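Local coordinates for uncharacterized protein (Bacteroides caccae, PDB 3NO2) that is of unknown function but folds as a six-bladed beta-propeller, its sequence resembling in part the Mal s 1 allergenic protein-like family, at residues T81-P86 / P167-F172; N131-K134 / Y138-P141; V161-T166 / V189-E194. All coordinates share one frame; numbering follows the deposited sequence.

Contact 1 of 3, residues T81-P86 / P167-F172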
loop_
_atom_site.group_PDB
_atom_site.type_symbol
_atom_site.label_atom_id
_atom_site.label_comp_id
_atom_site.label_asym_id
_atom_site.label_seq_id
_atom_site.Cartn_x
_atom_site.Cartn_y
_atom_site.Cartn_z
ATOM N N THR A 81 -6.156 3.600 -3.427
ATOM C CA THR A 81 -5.179 2.882 -4.210
ATOM C C THR A 81 -4.499 3.814 -5.181
ATOM O O THR A 81 -5.151 4.622 -5.831
ATOM C CB THR A 81 -5.876 1.775 -5.038
ATOM O OG1 THR A 81 -6.477 0.783 -4.192
ATOM C CG2 THR A 81 -4.936 1.066 -6.007
ATOM N N ALA A 82 -3.191 3.651 -5.324
ATOM C CA ALA A 82 -2.409 4.349 -6.353
ATOM C C ALA A 82 -1.087 3.587 -6.529
ATOM O O ALA A 82 -0.220 3.676 -5.667
ATOM C CB ALA A 82 -2.181 5.783 -5.966
ATOM N N ARG A 83 -0.925 2.856 -7.623
ATOM C CA ARG A 83 0.293 2.088 -7.899
ATOM C C ARG A 83 0.641 2.217 -9.372
ATOM O O ARG A 83 -0.177 2.600 -10.202
ATOM C CB ARG A 83 0.147 0.621 -7.496
ATOM C CG ARG A 83 -0.880 -0.117 -8.338
ATOM C CD ARG A 83 -0.885 -1.594 -8.087
ATOM N NE ARG A 83 -1.299 -1.936 -6.743
ATOM C CZ ARG A 83 -0.514 -2.411 -5.786
ATOM N NH1 ARG A 83 0.771 -2.624 -6.007
ATOM N NH2 ARG A 83 -1.038 -2.727 -4.629
ATOM N N ILE A 84 1.887 1.883 -9.697
ATOM C CA ILE A 84 2.337 1.725 -11.074
ATOM C C ILE A 84 2.405 0.243 -11.383
ATOM O O ILE A 84 3.076 -0.533 -10.662
ATOM C CB ILE A 84 3.677 2.417 -11.286
ATOM C CG1 ILE A 84 3.578 3.914 -10.987
ATOM C CG2 ILE A 84 4.208 2.116 -12.715
ATOM C CD1 ILE A 84 2.679 4.741 -11.921
ATOM N N LEU A 85 1.672 -0.163 -12.412
ATOM C CA LEU A 85 1.628 -1.536 -12.833
ATOM C C LEU A 85 2.924 -1.909 -13.592
ATOM O O LEU A 85 3.658 -1.036 -14.045
ATOM C CB LEU A 85 0.454 -1.725 -13.785
ATOM C CG LEU A 85 -0.928 -1.518 -13.171
ATOM C CD1 LEU A 85 -1.973 -1.541 -14.262
ATOM C CD2 LEU A 85 -1.205 -2.571 -12.071
ATOM N N PRO A 86 3.206 -3.200 -13.683
ATOM C CA PRO A 86 4.371 -3.630 -14.503
ATOM C C PRO A 86 4.404 -3.084 -15.921
ATOM O O PRO A 86 5.516 -2.869 -16.440
ATOM C CB PRO A 86 4.251 -5.152 -14.497
ATOM C CG PRO A 86 3.531 -5.461 -13.191
ATOM C CD PRO A 86 2.576 -4.299 -12.949
ATOM N N PRO A 167 -7.450 -6.373 6.170
ATOM C CA PRO A 167 -6.504 -6.531 5.049
ATOM C C PRO A 167 -6.286 -5.213 4.290
ATOM O O PRO A 167 -7.242 -4.526 3.927
ATOM C CB PRO A 167 -7.152 -7.580 4.188
ATOM C CG PRO A 167 -7.928 -8.432 5.227
ATOM C CD PRO A 167 -8.433 -7.464 6.236
ATOM N N PHE A 168 -5.011 -4.879 4.069
ATOM C CA PHE A 168 -4.570 -3.571 3.595
ATOM C C PHE A 168 -4.018 -3.548 2.171
ATOM O O PHE A 168 -4.174 -2.533 1.472
ATOM C CB PHE A 168 -3.531 -3.028 4.600
ATOM C CG PHE A 168 -2.929 -1.701 4.208
ATOM C CD1 PHE A 168 -3.524 -0.511 4.592
ATOM C CD2 PHE A 168 -1.786 -1.621 3.445
ATOM C CE1 PHE A 168 -3.002 0.729 4.218
ATOM C CE2 PHE A 168 -1.286 -0.394 3.068
ATOM C CZ PHE A 168 -1.908 0.764 3.431
ATOM N N SER A 169 -3.354 -4.616 1.731
ATOM C CA SER A 169 -2.645 -4.617 0.472
ATOM C C SER A 169 -2.261 -6.029 0.107
ATOM O O SER A 169 -2.358 -6.947 0.981
ATOM C CB SER A 169 -1.407 -3.739 0.588
ATOM O OG SER A 169 -0.707 -3.675 -0.659
ATOM N N SER A 170 -1.818 -6.232 -1.121
ATOM C CA SER A 170 -1.205 -7.488 -1.541
ATOM C C SER A 170 0.050 -7.154 -2.345
ATOM O O SER A 170 0.142 -6.093 -2.954
ATOM C CB SER A 170 -2.182 -8.309 -2.377
ATOM O OG SER A 170 -2.500 -7.730 -3.601
ATOM N N ALA A 171 0.966 -8.096 -2.374
ATOM C CA ALA A 171 2.182 -7.958 -3.188
ATOM C C ALA A 171 2.611 -9.345 -3.653
ATOM O O ALA A 171 2.435 -10.337 -2.964
ATOM C CB ALA A 171 3.346 -7.321 -2.396
ATOM N N PHE A 172 3.148 -9.419 -4.859
ATOM C CA PHE A 172 3.485 -10.700 -5.460
ATOM C C PHE A 172 4.924 -11.113 -5.181
ATOM O O PHE A 172 5.843 -10.289 -5.090
ATOM C CB PHE A 172 3.248 -10.597 -6.958
ATOM C CG PHE A 172 1.827 -10.339 -7.285
ATOM C CD1 PHE A 172 0.853 -11.310 -7.061
ATOM C CD2 PHE A 172 1.431 -9.090 -7.773
ATOM C CE1 PHE A 172 -0.484 -11.036 -7.343
ATOM C CE2 PHE A 172 0.101 -8.832 -8.036
ATOM C CZ PHE A 172 -0.843 -9.781 -7.821
HETATM O O HOH W 1 1.368 -3.685 -3.348
#
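The guanidinium of Arg83 approaches the hydroxyl of Ser169 and the carbonyl oxygen of Ser170 in the central part of a six-bladed beta-propeller, where the first strands of two non-adjacent blades, 78-84 and 169-172, face each other. Direct contact is slight: Arg83 NH2 stands 3.9 Å from Ser170 O and 4.1 Å from Ser169 OG, the hydroxyl lying at the guanidinium edge. Water 1 makes the link. It sits in the plane of the guanidinium at its edge, accepts from Arg83 NH2 at 2.9 Å and donates to Ser170 O at 2.7 Å. A bend in the arginine chain at chi3 (65°) turns its end across the gap. Behind this first shell, Ile130 O takes the hydrogen bond of Arg83 NE, and Thr81 OG1 is bonded to Arg128 O and Ile130 N. On the other segment, Ser169 OG is hydrogen-bonded to Gln129 OE1; Gln129 and Ile130, on the chain just before strand 131-132, thus hold the serine and the arginine respectively, and the blade between them contributes to the site. Ser170 O is gripped twice, accepting a hydrogen bond from Asn131 ND2 besides the one from the water.

Contact 2 of 3, residues N131-K134 / Y138-P141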
loop_
_atom_site.group_PDB
_atom_site.type_symbol
_atom_site.label_atom_id
_atom_site.label_comp_id
_atom_site.label_asym_id
_atom_site.label_seq_id
_atom_site.Cartn_x
_atom_site.Cartn_y
_atom_site.Cartn_z
ATOM N N ASN A 131 -4.656 -4.454 -6.087
ATOM C CA ASN A 131 -3.587 -4.885 -6.974
ATOM C C ASN A 131 -4.214 -5.660 -8.159
ATOM O O ASN A 131 -5.396 -5.939 -8.176
ATOM C CB ASN A 131 -2.546 -5.716 -6.185
ATOM C CG ASN A 131 -1.161 -5.637 -6.777
ATOM O OD1 ASN A 131 -0.958 -5.199 -7.910
ATOM N ND2 ASN A 131 -0.182 -5.988 -5.957
ATOM N N LYS A 132 -3.402 -5.933 -9.167
ATOM C CA LYS A 132 -3.812 -6.595 -10.407
ATOM C C LYS A 132 -2.981 -7.871 -10.548
ATOM O O LYS A 132 -1.758 -7.796 -10.447
ATOM C CB LYS A 132 -3.603 -5.648 -11.558
ATOM C CG LYS A 132 -4.164 -6.173 -12.902
ATOM C CD LYS A 132 -4.000 -5.136 -14.020
ATOM C CE LYS A 132 -4.601 -5.633 -15.301
ATOM N NZ LYS A 132 -4.472 -4.605 -16.404
ATOM N N ASN A 133 -3.632 -9.001 -10.796
ATOM C CA ASN A 133 -2.905 -10.271 -10.843
ATOM C C ASN A 133 -2.585 -10.627 -12.302
ATOM O O ASN A 133 -2.874 -9.875 -13.225
ATOM C CB ASN A 133 -3.676 -11.360 -10.105
ATOM C CG ASN A 133 -4.997 -11.738 -10.746
ATOM O OD1 ASN A 133 -5.254 -11.481 -11.921
ATOM N ND2 ASN A 133 -5.835 -12.455 -9.967
ATOM N N LYS A 134 -1.958 -11.783 -12.481
ATOM C CA LYS A 134 -1.418 -12.149 -13.779
ATOM C C LYS A 134 -2.513 -12.411 -14.803
ATOM O O LYS A 134 -2.305 -12.207 -16.019
ATOM C CB LYS A 134 -0.523 -13.388 -13.623
ATOM C CG LYS A 134 0.314 -13.730 -14.857
ATOM C CD LYS A 134 1.307 -14.838 -14.540
ATOM C CE LYS A 134 1.769 -15.553 -15.796
ATOM N NZ LYS A 134 2.270 -16.925 -15.484
ATOM N N TYR A 138 -8.525 -8.127 -10.467
ATOM C CA TYR A 138 -8.119 -7.258 -9.373
ATOM C C TYR A 138 -8.261 -7.945 -8.042
ATOM O O TYR A 138 -9.314 -8.572 -7.775
ATOM C CB TYR A 138 -8.931 -5.953 -9.401
ATOM C CG TYR A 138 -8.748 -5.238 -10.719
ATOM C CD1 TYR A 138 -7.538 -4.643 -11.028
ATOM C CD2 TYR A 138 -9.774 -5.131 -11.643
ATOM C CE1 TYR A 138 -7.354 -3.970 -12.255
ATOM C CE2 TYR A 138 -9.609 -4.476 -12.872
ATOM C CZ TYR A 138 -8.400 -3.891 -13.150
ATOM O OH TYR A 138 -8.229 -3.220 -14.369
ATOM N N LEU A 139 -7.257 -7.792 -7.190
ATOM C CA LEU A 139 -7.278 -8.353 -5.835
ATOM C C LEU A 139 -7.628 -7.209 -4.882
ATOM O O LEU A 139 -6.895 -6.195 -4.786
ATOM C CB LEU A 139 -5.937 -8.954 -5.456
ATOM C CG LEU A 139 -5.519 -10.159 -6.284
ATOM C CD1 LEU A 139 -4.123 -10.656 -5.862
ATOM C CD2 LEU A 139 -6.562 -11.291 -6.125
ATOM N N VAL A 140 -8.753 -7.366 -4.199
ATOM C CA VAL A 140 -9.339 -6.313 -3.390
ATOM C C VAL A 140 -9.410 -6.793 -1.942
ATOM O O VAL A 140 -10.301 -7.601 -1.582
ATOM C CB VAL A 140 -10.732 -5.952 -3.862
ATOM C CG1 VAL A 140 -11.305 -4.785 -3.028
ATOM C CG2 VAL A 140 -10.753 -5.659 -5.404
ATOM N N PRO A 141 -8.478 -6.345 -1.090
ATOM C CA PRO A 141 -8.567 -6.678 0.326
ATOM C C PRO A 141 -9.589 -5.770 0.999
ATOM O O PRO A 141 -9.617 -4.563 0.711
ATOM C CB PRO A 141 -7.158 -6.413 0.881
ATOM C CG PRO A 141 -6.331 -5.905 -0.317
ATOM C CD PRO A 141 -7.346 -5.454 -1.345
#
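Lys132 and Tyr138 lie side by side and point the same way, as befits a non-hydrogen-bonded antiparallel pair. With CG anti to the backbone N (chi1 -173°) and the rest of its chain extended, Lys132 runs beside the tyrosine, its CG 3.9 Å and its CD 4.0 Å from Tyr138 CE1, in an approach oblique to the ring. Both polar ends arrive at the same acceptor, for Glu103 OE2 forms a salt bridge with Lys132 NZ and a hydrogen bond with Tyr138 OH, tying this face to the preceding blade.

On the other face of the sheet Asn131 is paired with Leu139. Two backbone bonds join them, Asn131 N to Leu139 O at 3.1 Å and Leu139 N to Asn131 O at 2.8 Å, each with an angle of 162° at the hydrogen. Asn131 O also receives a CH contact from Tyr138 CA at 3.3 Å and lies in the plane of the tyrosine ring, at its edge. The Asn131 side chain turns back on its own strand, where OD1 accepts from Lys132 N at 2.8 Å.

Farther along, the side chains of Asn133 and Leu139 cross at about a right angle, with ND2 of Asn133 4.1 Å from CD2 of Leu139. The asparagine is steadied by Asn133 OD1, which accepts from Asn137 N in the turn. The arrangement is that of a short beta hairpin forming the first two strands of a four-stranded antiparallel propeller blade.

Contact 3 of 3, residues V161-T166 / V189-E194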
loop_
_atom_site.group_PDB
_atom_site.type_symbol
_atom_site.label_atom_id
_atom_site.label_comp_id
_atom_site.label_asym_id
_atom_site.label_seq_id
_atom_site.Cartn_x
_atom_site.Cartn_y
_atom_site.Cartn_z
ATOM N N VAL A 161 -11.332 -15.135 -0.447
ATOM C CA VAL A 161 -10.794 -15.867 0.671
ATOM C C VAL A 161 -10.949 -15.043 1.935
ATOM O O VAL A 161 -10.836 -13.813 1.935
ATOM C CB VAL A 161 -9.329 -16.270 0.439
ATOM C CG1 VAL A 161 -8.480 -15.053 0.155
ATOM C CG2 VAL A 161 -8.781 -17.112 1.611
ATOM N N LYS A 162 -11.279 -15.734 3.004
ATOM C CA LYS A 162 -11.432 -15.128 4.310
ATOM C C LYS A 162 -10.080 -15.095 5.038
ATOM O O LYS A 162 -9.381 -16.122 5.119
ATOM C CB LYS A 162 -12.457 -15.907 5.161
ATOM C CG LYS A 162 -13.876 -15.850 4.657
ATOM C CD LYS A 162 -14.455 -14.443 4.835
ATOM C CE LYS A 162 -15.872 -14.265 4.256
ATOM N NZ LYS A 162 -16.227 -12.822 4.383
ATOM N N LEU A 163 -9.719 -13.932 5.559
ATOM C CA LEU A 163 -8.483 -13.728 6.297
ATOM C C LEU A 163 -8.812 -13.305 7.718
ATOM O O LEU A 163 -9.798 -13.778 8.280
ATOM C CB LEU A 163 -7.675 -12.682 5.519
ATOM C CG LEU A 163 -7.276 -13.135 4.116
ATOM C CD1 LEU A 163 -6.428 -12.029 3.462
ATOM C CD2 LEU A 163 -6.554 -14.475 4.114
ATOM N N SER A 164 -8.059 -12.378 8.262
ATOM C CA SER A 164 -8.303 -11.879 9.598
ATOM C C SER A 164 -7.895 -10.441 9.593
ATOM O O SER A 164 -7.277 -9.954 8.641
ATOM C CB SER A 164 -7.488 -12.652 10.605
ATOM O OG SER A 164 -6.072 -12.448 10.433
ATOM N N GLY A 165 -8.267 -9.744 10.649
ATOM C CA GLY A 165 -7.907 -8.371 10.781
ATOM C C GLY A 165 -8.542 -7.468 9.753
ATOM O O GLY A 165 -9.729 -7.569 9.436
ATOM N N THR A 166 -7.733 -6.534 9.244
ATOM C CA THR A 166 -8.156 -5.503 8.324
ATOM C C THR A 166 -7.189 -5.489 7.144
ATOM O O THR A 166 -6.234 -4.687 7.082
ATOM C CB THR A 166 -8.247 -4.128 9.028
ATOM O OG1 THR A 166 -7.090 -3.888 9.855
ATOM C CG2 THR A 166 -9.488 -4.081 9.915
ATOM N N VAL A 189 -0.142 -12.866 5.500
ATOM C CA VAL A 189 -0.268 -14.247 5.036
ATOM C C VAL A 189 0.300 -14.366 3.629
ATOM O O VAL A 189 0.411 -13.376 2.907
ATOM C CB VAL A 189 -1.716 -14.753 5.049
ATOM C CG1 VAL A 189 -2.265 -14.755 6.483
ATOM C CG2 VAL A 189 -2.584 -13.893 4.092
ATOM N N GLN A 190 0.705 -15.586 3.270
ATOM C CA GLN A 190 1.048 -15.929 1.916
ATOM C C GLN A 190 -0.079 -16.789 1.345
ATOM O O GLN A 190 -0.445 -17.796 1.991
ATOM C CB GLN A 190 2.391 -16.663 1.906
ATOM C CG GLN A 190 2.852 -17.063 0.516
ATOM C CD GLN A 190 4.236 -17.705 0.519
ATOM O OE1 GLN A 190 5.042 -17.440 1.404
ATOM N NE2 GLN A 190 4.515 -18.540 -0.491
ATOM N N LEU A 191 -0.586 -16.397 0.188
ATOM C CA LEU A 191 -1.645 -17.114 -0.520
ATOM C C LEU A 191 -1.102 -17.801 -1.760
ATOM O O LEU A 191 -0.418 -17.180 -2.567
ATOM C CB LEU A 191 -2.744 -16.170 -0.998
ATOM C CG LEU A 191 -3.511 -15.437 0.075
ATOM C CD1 LEU A 191 -4.667 -14.630 -0.592
ATOM C CD2 LEU A 191 -4.036 -16.380 1.125
ATOM N N ASN A 192 -1.444 -19.080 -1.912
ATOM C CA ASN A 192 -1.001 -19.878 -3.066
ATOM C C ASN A 192 -1.764 -19.420 -4.279
ATOM O O ASN A 192 -2.998 -19.235 -4.212
ATOM C CB ASN A 192 -1.228 -21.382 -2.834
ATOM C CG ASN A 192 -0.763 -22.263 -4.019
ATOM O OD1 ASN A 192 -1.567 -22.648 -4.865
ATOM N ND2 ASN A 192 0.531 -22.581 -4.064
ATOM N N LEU A 193 -1.014 -19.241 -5.369
ATOM C CA LEU A 193 -1.564 -18.848 -6.677
ATOM C C LEU A 193 -2.703 -19.797 -7.117
ATOM O O LEU A 193 -3.865 -19.380 -7.235
ATOM C CB LEU A 193 -0.428 -18.817 -7.721
ATOM C CG LEU A 193 -0.744 -18.457 -9.185
ATOM C CD1 LEU A 193 -1.521 -17.136 -9.295
ATOM C CD2 LEU A 193 0.538 -18.404 -10.013
ATOM N N GLU A 194 -2.378 -21.078 -7.293
ATOM C CA GLU A 194 -3.354 -22.048 -7.837
ATOM C C GLU A 194 -4.599 -22.231 -6.947
ATOM O O GLU A 194 -5.736 -22.095 -7.417
ATOM C CB GLU A 194 -2.678 -23.409 -8.092
#
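Leu163 pushes its CD2 methyl toward the notch between Val189 and Leu191, two side chains that project from the same face of strand 187-191. The nearer wall is Val189, whose CG2 is 4.0 Å from Leu163 CD2; the farther is Leu191, whose CD2 is 4.3 Å from that same methyl. The reverse fit holds as well. Leu191 extends between Val161 and Leu163 and uses both prongs of its fork, CD2 toward Leu163 and CD1 toward Val161, where Leu191 CD1 and Val161 CG1 are 3.9 Å apart. There the two side chains, reaching in from opposing segments, pass alongside one another. Val161 was modelled in two conformers, so this end of the contact is less sharply defined.

In Leu191, CG anti to the carbonyl carbon (chi1 -63°) carries the fork toward the opposing segment. Alternate residues on each side thus supply the bumps, and the spaces between them are the hollows. No hydrogen bond crosses, and the nearest backbone pairs are well separated, with CA of Leu163 8.3 Å from CA of Val189. This spacing shows two layers packed through side chains. Val148 behind Leu163, and Val180 and Ile198 beside Leu191, extend the apolar layer. Such face-to-face packing, here between the end of the outermost strand of one blade, with the residue just after it, and the third strand of the next, is characteristic of neighbouring blades in a beta-propeller.

Overall arrangement
From the N terminus, the chain lays down three strands of a blade that its C-terminal strand 270-274 completes, then a whole second blade, before residues 81-86 open contact 1 on the inner strand of the next. Contact 2 opens and closes within that long loop, as a hairpin. Residues 161-166 then start contact 3 on the last strand of the same blade, just before 167-172 closes contact 1, and 189-194 closes contact 3 afterwards, so contacts 1 and 3 cross. Contacts 1 and 2 touch, with Pro167 CB 3.5 Å from Pro141 CB. Contact 3 joins the later two blades nearer the rim. Together they bind three consecutive blades.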